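Local coordinates for protein S-adenosylmethionine:tRNA ribosyltransferase-isomerase (Thermotoga maritima, PDB 1VKY) that probably transfers and isomerises the ribose moiety of S-adenosylmethionine onto the 7-aminomethyl group of preQ1-modified tRNA, giving epoxyqueuosine on the pathway to queuosine, at residues E91-E96 with L106-Q111; F286-F291 with L310-A315. All blocks are in the same frame, centred on the assembly; numbering follows the deposited sequence.

Along the chain the two contacts follow one another without nesting or crossing. Contact 1 comes first and closes the short loop of a beta hairpin, joining the neighbouring strands 89-97 and 102-108 of the six-stranded antiparallel sheet. The chain then finishes that sheet and completes much of the nine-stranded mixed sheet before contact 2 opens. There, the loop 286-291, which follows edge strand 279-281, is laid on helix 309-318, whose residues 310-315 arrive 19 residues later, after strand 298-302 has been added to the mixed sheet. The two contacts do not touch: their centres are 32 Å apart and their nearest atoms about 19 Å.

Contact 1 of 2, residues E91-E96 with L106-Q111; sequences EILLIE and LVRPGQ
Glu91, Ile92 and Leu93 pair antiparallel with Arg108, Val107 and Leu106, the short strand axes approaching to 4.7 Å at an angle of 169°. Glu91 and Arg108 form a hydrogen-bonded pair, with Glu91 N to Arg108 O at 2.8 Å, as do Leu93 and Leu106, with Leu93 N to Leu106 O also at 2.8 Å; Ile92 and Val107 are the non-hydrogen-bonded pair between them. On the face carrying Glu91, Leu93, Leu106 and Arg108, the acid and the arginine run side by side, their flat ends 26° apart. The glutamate is extended, its CG opposite the backbone N, which carries OE1 to the guanidinium edge. Arg108 NH2 bonds to Glu91 OE1 at 3.1 Å from the syn side, but tilted 35° out of the carboxylate plane, and NE adds a weak bond to the same oxygen. Leu93 CD1 lies over one guanidinium face, 3.6 Å from Arg108 NH2. Arg108 has its stronger acidic partner outside the pair, NH1 forming a salt bridge with Glu233. The hairpin continues into a classic beta bulge, where Ile95 and Glu96 both face Lys104. Strand 79-83 flanks 89-97, and strand 138-143 flanks 102-108; Leu140 of the latter touches Ile92 and Val107 on the other face.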
ATOM      1  N   GLU B  91      15.430 -31.564  -4.717  1.00 31.95           N
ATOM      2  CA  GLU B  91      14.951 -30.212  -4.934  1.00 32.46           C
ATOM      3  C   GLU B  91      16.113 -29.232  -4.738  1.00 31.37           C
ATOM      4  O   GLU B  91      16.938 -29.391  -3.835  1.00 29.66           O
ATOM      5  CB  GLU B  91      13.808 -29.888  -3.971  1.00 32.04           C
ATOM      6  CG  GLU B  91      13.205 -28.512  -4.160  1.00 36.48           C
ATOM      7  CD  GLU B  91      12.298 -28.113  -3.009  1.00 46.79           C
ATOM      8  OE1 GLU B  91      12.401 -28.717  -1.915  1.00 50.82           O
ATOM      9  OE2 GLU B  91      11.479 -27.191  -3.195  1.00 49.31           O
ATOM     10  N   ILE B  92      16.166 -28.230  -5.606  1.00 31.19           N
ATOM     11  CA  ILE B  92      17.204 -27.207  -5.578  1.00 31.46           C
ATOM     12  C   ILE B  92      16.524 -25.851  -5.545  1.00 28.98           C
ATOM     13  O   ILE B  92      15.710 -25.549  -6.426  1.00 30.77           O
ATOM     14  CB  ILE B  92      18.090 -27.294  -6.845  1.00 29.24           C
ATOM     15  CG1 ILE B  92      18.753 -28.661  -6.952  1.00 33.12           C
ATOM     16  CG2 ILE B  92      19.120 -26.178  -6.844  1.00 29.49           C
ATOM     17  CD1 ILE B  92      19.269 -28.970  -8.348  1.00 30.95           C
ATOM     18  N   LEU B  93      16.842 -25.051  -4.529  1.00 27.17           N
ATOM     19  CA  LEU B  93      16.365 -23.664  -4.427  1.00 27.30           C
ATOM     20  C   LEU B  93      17.549 -22.713  -4.495  1.00 28.19           C
ATOM     21  O   LEU B  93      18.436 -22.800  -3.652  1.00 23.60           O
ATOM     22  CB  LEU B  93      15.662 -23.449  -3.079  1.00 26.50           C
ATOM     23  CG  LEU B  93      14.511 -24.378  -2.775  1.00 27.88           C
ATOM     24  CD1 LEU B  93      14.101 -24.225  -1.331  1.00 31.93           C
ATOM     25  CD2 LEU B  93      13.343 -24.042  -3.698  1.00 38.08           C
ATOM     26  N   LEU B  94      17.522 -21.782  -5.449  1.00 29.19           N
ATOM     27  CA  LEU B  94      18.568 -20.805  -5.625  1.00 30.14           C
ATOM     28  C   LEU B  94      18.450 -19.724  -4.553  1.00 31.23           C
ATOM     29  O   LEU B  94      17.371 -19.180  -4.348  1.00 33.56           O
ATOM     30  CB  LEU B  94      18.495 -20.169  -7.022  1.00 31.63           C
ATOM     31  CG  LEU B  94      19.325 -20.808  -8.142  1.00 35.17           C
ATOM     32  CD1 LEU B  94      19.012 -22.267  -8.362  1.00 34.16           C
ATOM     33  CD2 LEU B  94      19.145 -20.011  -9.437  1.00 36.26           C
ATOM     34  N   ILE B  95      19.566 -19.457  -3.873  1.00 29.77           N
ATOM     35  CA  ILE B  95      19.623 -18.548  -2.719  1.00 30.92           C
ATOM     36  C   ILE B  95      20.526 -17.373  -3.074  1.00 30.11           C
ATOM     37  O   ILE B  95      20.136 -16.231  -2.956  1.00 32.54           O
ATOM     38  CB  ILE B  95      20.170 -19.309  -1.453  1.00 29.08           C
ATOM     39  CG1 ILE B  95      19.218 -20.449  -1.018  1.00 32.70           C
ATOM     40  CG2 ILE B  95      20.478 -18.382  -0.327  1.00 33.92           C
ATOM     41  CD1 ILE B  95      17.774 -20.052  -0.737  1.00 35.53           C
ATOM     42  N   GLU B  96      21.745 -17.638  -3.510  1.00 31.53           N
ATOM     43  CA  GLU B  96      22.666 -16.556  -3.744  1.00 30.71           C
ATOM     44  C   GLU B  96      23.604 -16.806  -4.913  1.00 31.66           C
ATOM     45  O   GLU B  96      24.312 -17.788  -4.959  1.00 29.42           O
ATOM     46  CB  GLU B  96      23.473 -16.279  -2.464  1.00 31.64           C
ATOM     47  CG  GLU B  96      24.331 -15.038  -2.562  1.00 30.22           C
ATOM     48  CD  GLU B  96      25.304 -14.878  -1.420  1.00 37.73           C
ATOM     49  OE1 GLU B  96      25.252 -15.662  -0.445  1.00 32.77           O
ATOM     50  OE2 GLU B  96      26.125 -13.935  -1.502  1.00 39.00           O
ATOM     51  N   LEU B 106      19.821 -24.182  -1.706  1.00 27.73           N
ATOM     52  CA  LEU B 106      19.276 -25.065  -0.700  1.00 30.55           C
ATOM     53  C   LEU B 106      18.915 -26.339  -1.445  1.00 30.82           C
ATOM     54  O   LEU B 106      18.161 -26.287  -2.410  1.00 32.93           O
ATOM     55  CB  LEU B 106      18.040 -24.398  -0.059  1.00 31.59           C
ATOM     56  CG  LEU B 106      17.990 -24.429   1.441  1.00 37.68           C
ATOM     57  CD1 LEU B 106      17.647 -25.852   1.861  1.00 51.91           C
ATOM     58  CD2 LEU B 106      19.299 -23.974   2.054  1.00 34.71           C
ATOM     59  N   VAL B 107      19.489 -27.465  -1.037  1.00 30.05           N
ATOM     60  CA  VAL B 107      19.286 -28.727  -1.726  1.00 31.69           C
ATOM     61  C   VAL B 107      18.642 -29.694  -0.732  1.00 34.84           C
ATOM     62  O   VAL B 107      19.172 -29.893   0.361  1.00 34.03           O
ATOM     63  CB  VAL B 107      20.617 -29.276  -2.258  1.00 31.80           C
ATOM     64  CG1 VAL B 107      20.439 -30.655  -2.793  1.00 39.82           C
ATOM     65  CG2 VAL B 107      21.167 -28.356  -3.345  1.00 28.69           C
ATOM     66  N   ARG B 108      17.509 -30.285  -1.120  1.00 35.87           N
ATOM     67  CA  ARG B 108      16.735 -31.177  -0.248  1.00 39.50           C
ATOM     68  C   ARG B 108      16.274 -32.399  -1.046  1.00 40.03           C
ATOM     69  O   ARG B 108      15.570 -32.235  -2.039  1.00 40.10           O
ATOM     70  CB  ARG B 108      15.520 -30.427   0.323  1.00 37.89           C
ATOM     71  CG  ARG B 108      15.913 -29.178   1.121  1.00 44.20           C
ATOM     72  CD  ARG B 108      14.789 -28.416   1.814  1.00 42.32           C
ATOM     73  NE  ARG B 108      13.816 -27.852   0.884  1.00 48.99           N
ATOM     74  CZ  ARG B 108      12.797 -27.081   1.249  1.00 47.35           C
ATOM     75  NH1 ARG B 108      12.616 -26.774   2.528  1.00 46.07           N
ATOM     76  NH2 ARG B 108      11.952 -26.618   0.337  1.00 45.38           N
ATOM     77  N   PRO B 109      16.647 -33.615  -0.653  1.00 42.06           N
ATOM     78  CA  PRO B 109      17.495 -33.917   0.496  1.00 43.10           C
ATOM     79  C   PRO B 109      18.984 -33.658   0.273  1.00 45.20           C
ATOM     80  O   PRO B 109      19.578 -34.153  -0.686  1.00 46.15           O
ATOM     81  CB  PRO B 109      17.274 -35.407   0.683  1.00 44.51           C
ATOM     82  CG  PRO B 109      16.976 -35.915  -0.677  1.00 44.19           C
ATOM     83  CD  PRO B 109      16.189 -34.839  -1.330  1.00 42.72           C
ATOM     84  N   GLY B 110      19.578 -32.911   1.199  1.00 46.96           N
ATOM     85  CA  GLY B 110      20.947 -32.431   1.080  1.00 46.58           C
ATOM     86  C   GLY B 110      22.003 -33.437   1.467  1.00 46.76           C
ATOM     87  O   GLY B 110      23.089 -33.396   0.921  1.00 46.33           O
ATOM     88  N   GLN B 111      21.695 -34.336   2.402  1.00 47.48           N
ATOM     89  CA  GLN B 111      22.641 -35.386   2.832  1.00 48.38           C
ATOM     90  C   GLN B 111      23.278 -36.115   1.638  1.00 48.28           C
ATOM     91  O   GLN B 111      24.444 -36.528   1.682  1.00 46.75           O
ATOM     92  CB  GLN B 111      21.948 -36.410   3.748  1.00 48.65           C
TER

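Contact 2 of 2, residues F286-F291 with L310-A315; sequences FIYPPF and LLMLVA
Met312, projecting from helix 309-318, makes Met-aromatic contacts with two rings of the irregular loop 286-291. Its sulfur sits at the edge of both: Met312 SD is 4.9 Å from the centroid of the Tyr288 ring and 5.4 Å from that of the Phe286 ring. This is the solvent side of the contact, for both aromatic residues are exposed, and Met312 itself is only partly buried. Extended beyond CG (chi3 -171°), the methionine chain runs along the CD1-CE1 edge of Tyr288, where Met312 SD is 3.8 Å from Tyr288 CE1; Phe286 CZ is the more distant ring atom, 4.1 Å from Met312 SD. The inner side is apolar and buried. Ile287 points toward the helix, its CG2 4.1 Å from Leu313 CG. Helix 261-270 closes this side, with Val264 against Ile287 and Arg265 against Leu313. Farther along the loop, Pro289 rests on the helix backbone and on Ala315, whose methyl also touches Val323 of helix 320-332. Side-chain and backbone van der Waals contacts hold this loop against the helix. Pro289 CD also lies 3.3 Å above one face of the Tyr288 ring, offset toward its rim, and 3.7 Å from Met312 O.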
ATOM      1  N   PHE B 286       8.958 -17.402  18.348  1.00 24.55           N
ATOM      2  CA  PHE B 286       7.847 -16.560  18.714  1.00 24.87           C
ATOM      3  C   PHE B 286       8.255 -15.687  19.917  1.00 25.91           C
ATOM      4  O   PHE B 286       8.542 -16.217  20.981  1.00 28.33           O
ATOM      5  CB  PHE B 286       6.608 -17.413  19.078  1.00 27.49           C
ATOM      6  CG  PHE B 286       5.424 -16.601  19.480  1.00 28.05           C
ATOM      7  CD1 PHE B 286       4.768 -15.832  18.565  1.00 28.83           C
ATOM      8  CD2 PHE B 286       4.988 -16.571  20.777  1.00 28.69           C
ATOM      9  CE1 PHE B 286       3.705 -15.052  18.928  1.00 31.93           C
ATOM     10  CE2 PHE B 286       3.904 -15.786  21.138  1.00 30.81           C
ATOM     11  CZ  PHE B 286       3.266 -15.051  20.206  1.00 32.24           C
ATOM     12  N   ILE B 287       8.307 -14.369  19.722  1.00 23.36           N
ATOM     13  CA  ILE B 287       8.786 -13.430  20.705  1.00 23.94           C
ATOM     14  C   ILE B 287       7.572 -12.781  21.374  1.00 25.97           C
ATOM     15  O   ILE B 287       6.711 -12.197  20.715  1.00 27.47           O
ATOM     16  CB  ILE B 287       9.714 -12.387  20.071  1.00 25.19           C
ATOM     17  CG1 ILE B 287      10.898 -13.079  19.403  1.00 23.61           C
ATOM     18  CG2 ILE B 287      10.079 -11.303  21.101  1.00 28.03           C
ATOM     19  CD1 ILE B 287      11.821 -12.136  18.585  1.00 27.65           C
ATOM     20  N   TYR B 288       7.526 -12.910  22.692  1.00 26.27           N
ATOM     21  CA  TYR B 288       6.392 -12.487  23.510  1.00 24.88           C
ATOM     22  C   TYR B 288       6.965 -12.078  24.870  1.00 23.61           C
ATOM     23  O   TYR B 288       7.944 -12.694  25.323  1.00 24.49           O
ATOM     24  CB  TYR B 288       5.468 -13.699  23.643  1.00 27.30           C
ATOM     25  CG  TYR B 288       4.143 -13.455  24.299  1.00 26.93           C
ATOM     26  CD1 TYR B 288       3.053 -13.005  23.565  1.00 34.27           C
ATOM     27  CD2 TYR B 288       3.968 -13.674  25.678  1.00 32.37           C
ATOM     28  CE1 TYR B 288       1.828 -12.756  24.156  1.00 36.23           C
ATOM     29  CE2 TYR B 288       2.711 -13.411  26.291  1.00 29.63           C
ATOM     30  CZ  TYR B 288       1.640 -12.972  25.508  1.00 35.16           C
ATOM     31  OH  TYR B 288       0.366 -12.720  26.033  1.00 36.96           O
ATOM     32  N   PRO B 289       6.393 -11.092  25.552  1.00 24.77           N
ATOM     33  CA  PRO B 289       7.012 -10.586  26.808  1.00 28.11           C
ATOM     34  C   PRO B 289       6.856 -11.594  27.949  1.00 28.10           C
ATOM     35  O   PRO B 289       5.844 -12.247  28.001  1.00 27.69           O
ATOM     36  CB  PRO B 289       6.197  -9.343  27.136  1.00 28.07           C
ATOM     37  CG  PRO B 289       5.240  -9.150  26.055  1.00 30.29           C
ATOM     38  CD  PRO B 289       5.138 -10.404  25.266  1.00 28.15           C
ATOM     39  N   PRO B 290       7.823 -11.747  28.853  1.00 30.99           N
ATOM     40  CA  PRO B 290       9.104 -11.086  28.812  1.00 28.80           C
ATOM     41  C   PRO B 290      10.117 -11.806  27.895  1.00 29.34           C
ATOM     42  O   PRO B 290      10.108 -13.034  27.800  1.00 25.50           O
ATOM     43  CB  PRO B 290       9.546 -11.163  30.279  1.00 30.64           C
ATOM     44  CG  PRO B 290       9.041 -12.451  30.704  1.00 27.42           C
ATOM     45  CD  PRO B 290       7.688 -12.592  30.063  1.00 30.58           C
ATOM     46  N   PHE B 291      10.975 -11.055  27.221  1.00 28.66           N
ATOM     47  CA  PHE B 291      11.964 -11.688  26.322  1.00 28.44           C
ATOM     48  C   PHE B 291      13.299 -10.962  26.445  1.00 29.97           C
ATOM     49  O   PHE B 291      13.316  -9.730  26.484  1.00 31.07           O
ATOM     50  CB  PHE B 291      11.467 -11.608  24.862  1.00 28.35           C
ATOM     51  CG  PHE B 291      12.223 -12.502  23.894  1.00 23.91           C
ATOM     52  CD1 PHE B 291      11.797 -13.790  23.632  1.00 25.33           C
ATOM     53  CD2 PHE B 291      13.348 -12.034  23.221  1.00 20.74           C
ATOM     54  CE1 PHE B 291      12.505 -14.600  22.737  1.00 27.17           C
ATOM     55  CE2 PHE B 291      14.023 -12.838  22.289  1.00 22.38           C
ATOM     56  CZ  PHE B 291      13.584 -14.092  22.044  1.00 27.05           C
ATOM     57  N   LEU B 310       3.071  -8.678  15.933  1.00 27.83           N
ATOM     58  CA  LEU B 310       4.159  -7.696  15.865  1.00 28.42           C
ATOM     59  C   LEU B 310       4.145  -6.754  17.073  1.00 27.40           C
ATOM     60  O   LEU B 310       5.179  -6.370  17.572  1.00 24.64           O
ATOM     61  CB  LEU B 310       4.115  -6.898  14.554  1.00 28.00           C
ATOM     62  CG  LEU B 310       4.224  -7.772  13.287  1.00 37.53           C
ATOM     63  CD1 LEU B 310       4.318  -6.926  12.038  1.00 46.52           C
ATOM     64  CD2 LEU B 310       5.450  -8.651  13.370  1.00 41.95           C
ATOM     65  N   LEU B 311       2.964  -6.368  17.515  1.00 25.64           N
ATOM     66  CA  LEU B 311       2.824  -5.569  18.728  1.00 27.17           C
ATOM     67  C   LEU B 311       3.327  -6.349  19.938  1.00 24.93           C
ATOM     68  O   LEU B 311       4.018  -5.806  20.826  1.00 25.86           O
ATOM     69  CB  LEU B 311       1.343  -5.116  18.918  1.00 27.60           C
ATOM     70  CG  LEU B 311       1.072  -4.312  20.168  1.00 29.83           C
ATOM     71  CD1 LEU B 311       2.058  -3.139  20.300  1.00 37.29           C
ATOM     72  CD2 LEU B 311      -0.401  -3.854  20.176  1.00 32.74           C
ATOM     73  N   MET B 312       3.051  -7.640  19.976  1.00 24.09           N
ATOM     74  CA  MET B 312       3.567  -8.476  21.070  1.00 25.42           C
ATOM     75  C   MET B 312       5.117  -8.508  21.077  1.00 26.49           C
ATOM     76  O   MET B 312       5.742  -8.459  22.131  1.00 23.40           O
ATOM     77  CB  MET B 312       3.028  -9.899  20.985  1.00 27.47           C
ATOM     78  CG  MET B 312       1.502 -10.022  21.159  1.00 28.22           C
ATOM     79  SD  MET B 312       0.985 -11.673  20.642  1.00 30.84           S
ATOM     80  CE  MET B 312      -0.801 -11.391  20.691  1.00 36.40           C
ATOM     81  N   LEU B 313       5.731  -8.565  19.899  1.00 25.51           N
ATOM     82  CA  LEU B 313       7.205  -8.560  19.817  1.00 22.33           C
ATOM     83  C   LEU B 313       7.758  -7.226  20.314  1.00 22.68           C
ATOM     84  O   LEU B 313       8.689  -7.192  21.090  1.00 22.30           O
ATOM     85  CB  LEU B 313       7.627  -8.806  18.378  1.00 25.25           C
ATOM     86  CG  LEU B 313       9.104  -8.871  17.971  1.00 24.41           C
ATOM     87  CD1 LEU B 313       9.237  -9.621  16.627  1.00 29.25           C
ATOM     88  CD2 LEU B 313       9.717  -7.499  17.865  1.00 28.92           C
ATOM     89  N   VAL B 314       7.216  -6.113  19.836  1.00 23.86           N
ATOM     90  CA  VAL B 314       7.692  -4.811  20.269  1.00 26.52           C
ATOM     91  C   VAL B 314       7.461  -4.593  21.773  1.00 25.67           C
ATOM     92  O   VAL B 314       8.294  -4.006  22.472  1.00 24.60           O
ATOM     93  CB  VAL B 314       7.054  -3.670  19.430  1.00 27.47           C
ATOM     94  CG1 VAL B 314       7.490  -2.366  19.928  1.00 36.06           C
ATOM     95  CG2 VAL B 314       7.478  -3.823  17.976  1.00 27.36           C
ATOM     96  N   ALA B 315       6.351  -5.091  22.292  1.00 23.49           N
ATOM     97  CA  ALA B 315       6.098  -5.039  23.729  1.00 26.30           C
ATOM     98  C   ALA B 315       7.181  -5.806  24.501  1.00 26.95           C
ATOM     99  O   ALA B 315       7.655  -5.353  25.546  1.00 27.58           O
ATOM    100  CB  ALA B 315       4.695  -5.631  24.022  1.00 27.84           C
TER